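Local coordinates for protein yciF (Escherichia coli, PDB 2GS4) that is a homodimeric stress protein of the ferritin-like, rubrerythrin-related class that probably binds metal within its helical bundle, at residues A[32-37]-A[96-101]. Numbering follows the deposited sequence.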
loop_
_atom_site.group_PDB
_atom_site.type_symbol
_atom_site.label_atom_id
_atom_site.label_comp_id
_atom_site.label_asym_id
_atom_site.label_seq_id
_atom_site.Cartn_x
_atom_site.Cartn_y
_atom_site.Cartn_z
ATOM N N ALA A 32 -17.122 0.837 12.659
ATOM C CA ALA A 32 -17.910 0.303 13.753
ATOM C C ALA A 32 -19.378 0.728 13.644
ATOM O O ALA A 32 -20.267 -0.021 14.053
ATOM C CB ALA A 32 -17.319 0.739 15.089
ATOM N N ARG A 33 -19.629 1.918 13.089
ATOM C CA ARG A 33 -20.994 2.438 12.919
ATOM C C ARG A 33 -21.609 2.041 11.571
ATOM O O ARG A 33 -22.777 2.323 11.313
ATOM C CB ARG A 33 -21.013 3.976 12.997
ATOM C CG ARG A 33 -20.496 4.572 14.293
ATOM C CD ARG A 33 -20.383 6.105 14.261
ATOM N NE ARG A 33 -19.631 6.555 15.430
ATOM C CZ ARG A 33 -19.972 7.568 16.222
ATOM N NH1 ARG A 33 -21.069 8.277 15.982
ATOM N NH2 ARG A 33 -19.220 7.855 17.278
ATOM N N ALA A 34 -20.828 1.395 10.712
ATOM C CA ALA A 34 -21.326 1.019 9.391
ATOM C C ALA A 34 -22.069 -0.311 9.327
ATOM O O ALA A 34 -22.591 -0.676 8.270
ATOM C CB ALA A 34 -20.169 1.007 8.393
ATOM N N THR A 35 -22.145 -1.023 10.447
ATOM C CA THR A 35 -22.794 -2.327 10.454
ATOM C C THR A 35 -23.749 -2.580 11.621
ATOM O O THR A 35 -23.520 -2.112 12.737
ATOM C CB THR A 35 -21.722 -3.425 10.452
ATOM O OG1 THR A 35 -22.345 -4.712 10.495
ATOM C CG2 THR A 35 -20.807 -3.266 11.657
ATOM N N SER A 36 -24.812 -3.336 11.356
ATOM C CA SER A 36 -25.789 -3.665 12.388
ATOM C C SER A 36 -25.408 -4.965 13.095
ATOM O O SER A 36 -26.104 -5.407 14.008
ATOM C CB SER A 36 -27.195 -3.802 11.784
ATOM O OG SER A 36 -27.260 -4.873 10.858
ATOM N N ASN A 37 -24.310 -5.577 12.662
ATOM C CA ASN A 37 -23.832 -6.811 13.272
ATOM C C ASN A 37 -23.033 -6.360 14.500
ATOM O O ASN A 37 -21.901 -5.883 14.381
ATOM C CB ASN A 37 -22.941 -7.572 12.279
ATOM C CG ASN A 37 -22.195 -8.736 12.925
ATOM O OD1 ASN A 37 -21.759 -8.644 14.071
ATOM N ND2 ASN A 37 -22.025 -9.825 12.179
ATOM N N GLU A 96 -25.897 -9.400 5.367
ATOM C CA GLU A 96 -24.792 -10.332 5.090
ATOM C C GLU A 96 -23.871 -9.963 3.926
ATOM O O GLU A 96 -22.674 -10.276 3.955
ATOM C CB GLU A 96 -25.296 -11.766 4.881
ATOM C CG GLU A 96 -25.822 -12.433 6.145
ATOM C CD GLU A 96 -27.317 -12.266 6.303
ATOM O OE1 GLU A 96 -27.930 -11.606 5.440
ATOM O OE2 GLU A 96 -27.880 -12.796 7.282
ATOM N N VAL A 97 -24.426 -9.320 2.901
ATOM C CA VAL A 97 -23.623 -8.910 1.746
ATOM C C VAL A 97 -22.693 -7.824 2.245
ATOM O O VAL A 97 -21.471 -7.887 2.088
ATOM C CB VAL A 97 -24.506 -8.315 0.633
ATOM C CG1 VAL A 97 -23.688 -8.028 -0.600
ATOM C CG2 VAL A 97 -25.642 -9.270 0.322
ATOM N N ARG A 98 -23.310 -6.826 2.859
ATOM C CA ARG A 98 -22.616 -5.689 3.417
ATOM C C ARG A 98 -21.501 -6.083 4.376
ATOM O O ARG A 98 -20.377 -5.585 4.272
ATOM C CB ARG A 98 -23.622 -4.799 4.138
ATOM C CG ARG A 98 -22.997 -3.619 4.821
ATOM C CD ARG A 98 -24.052 -2.654 5.320
ATOM N NE ARG A 98 -23.442 -1.387 5.705
ATOM C CZ ARG A 98 -23.367 -0.320 4.916
ATOM N NH1 ARG A 98 -22.780 0.785 5.351
ATOM N NH2 ARG A 98 -23.895 -0.350 3.698
ATOM N N ASP A 99 -21.806 -6.984 5.302
ATOM C CA ASP A 99 -20.828 -7.421 6.289
ATOM C C ASP A 99 -19.676 -8.256 5.709
ATOM O O ASP A 99 -18.551 -8.196 6.205
ATOM C CB ASP A 99 -21.542 -8.178 7.414
ATOM C CG ASP A 99 -22.469 -7.273 8.227
ATOM O OD1 ASP A 99 -23.374 -7.797 8.910
ATOM O OD2 ASP A 99 -22.290 -6.035 8.186
ATOM N N ALA A 100 -19.951 -9.022 4.657
ATOM C CA ALA A 100 -18.916 -9.839 4.024
ATOM C C ALA A 100 -17.878 -8.897 3.426
ATOM O O ALA A 100 -16.673 -9.121 3.535
ATOM C CB ALA A 100 -19.522 -10.711 2.927
ATOM N N ALA A 101 -18.367 -7.838 2.796
ATOM C CA ALA A 101 -17.501 -6.845 2.180
ATOM C C ALA A 101 -16.743 -6.041 3.236
ATOM O O ALA A 101 -15.561 -5.765 3.074
ATOM C CB ALA A 101 -18.323 -5.911 1.302
HETATM O O HOH W 1 -25.990 -7.254 9.973
#
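The carboxylate of D99 lies over the T35–N37 turn, with OD2 against the hydroxyl of T35 and OD1 against the CB of N37. The turn joins helix 6-33 to helix 38-63, the first helical hairpin of a ferritin-like bundle, and the first turns of helix 95-126 reach across to it at one end of the molecule. T35 OG1 donates to D99 OD2 over 2.7 Å, approaching from above the carboxylate plane, 39° out of it. T35 OG1 also accepts from the backbone N of N37 at 3.1 Å, closing an ST turn. A chi1 of 178° swings OG1 away from the backbone N of T35 and beside the carbonyl carbon, where it serves both partners, donating one hydrogen bond and accepting another. N37 occupies the N-cap of helix 38-63, its OD1 accepting from the backbone N of L40, while its CB rests 3.4 Å from D99 OD1; amide and carboxylate planes are steeply inclined to each other. A water links the remaining carboxylate oxygen to the turn, donating to D99 OD1 and bonding to S36 OG. The hydroxyl and the water would probably help stabilise the negative charge of the buried carboxylate. L40 and N157 also touch this side chain, the latter from helix 130-159.

One residue earlier, R98 extends from CG to NE and ends at the backbone of A34. Its guanidinium carries a second set of bonds, NH1 donating to I89 O at the end of helix 76-89 and NH2 to E93 O in the loop after it, which fix the group's rotation. The carbonyl oxygen of A34 sits at the guanidinium edge, in its plane; NE lies nearly on the extension of that C=O bond, 2.8 Å from A34 O, whereas NH1 reaches A34 O only weakly, at 3.3 Å.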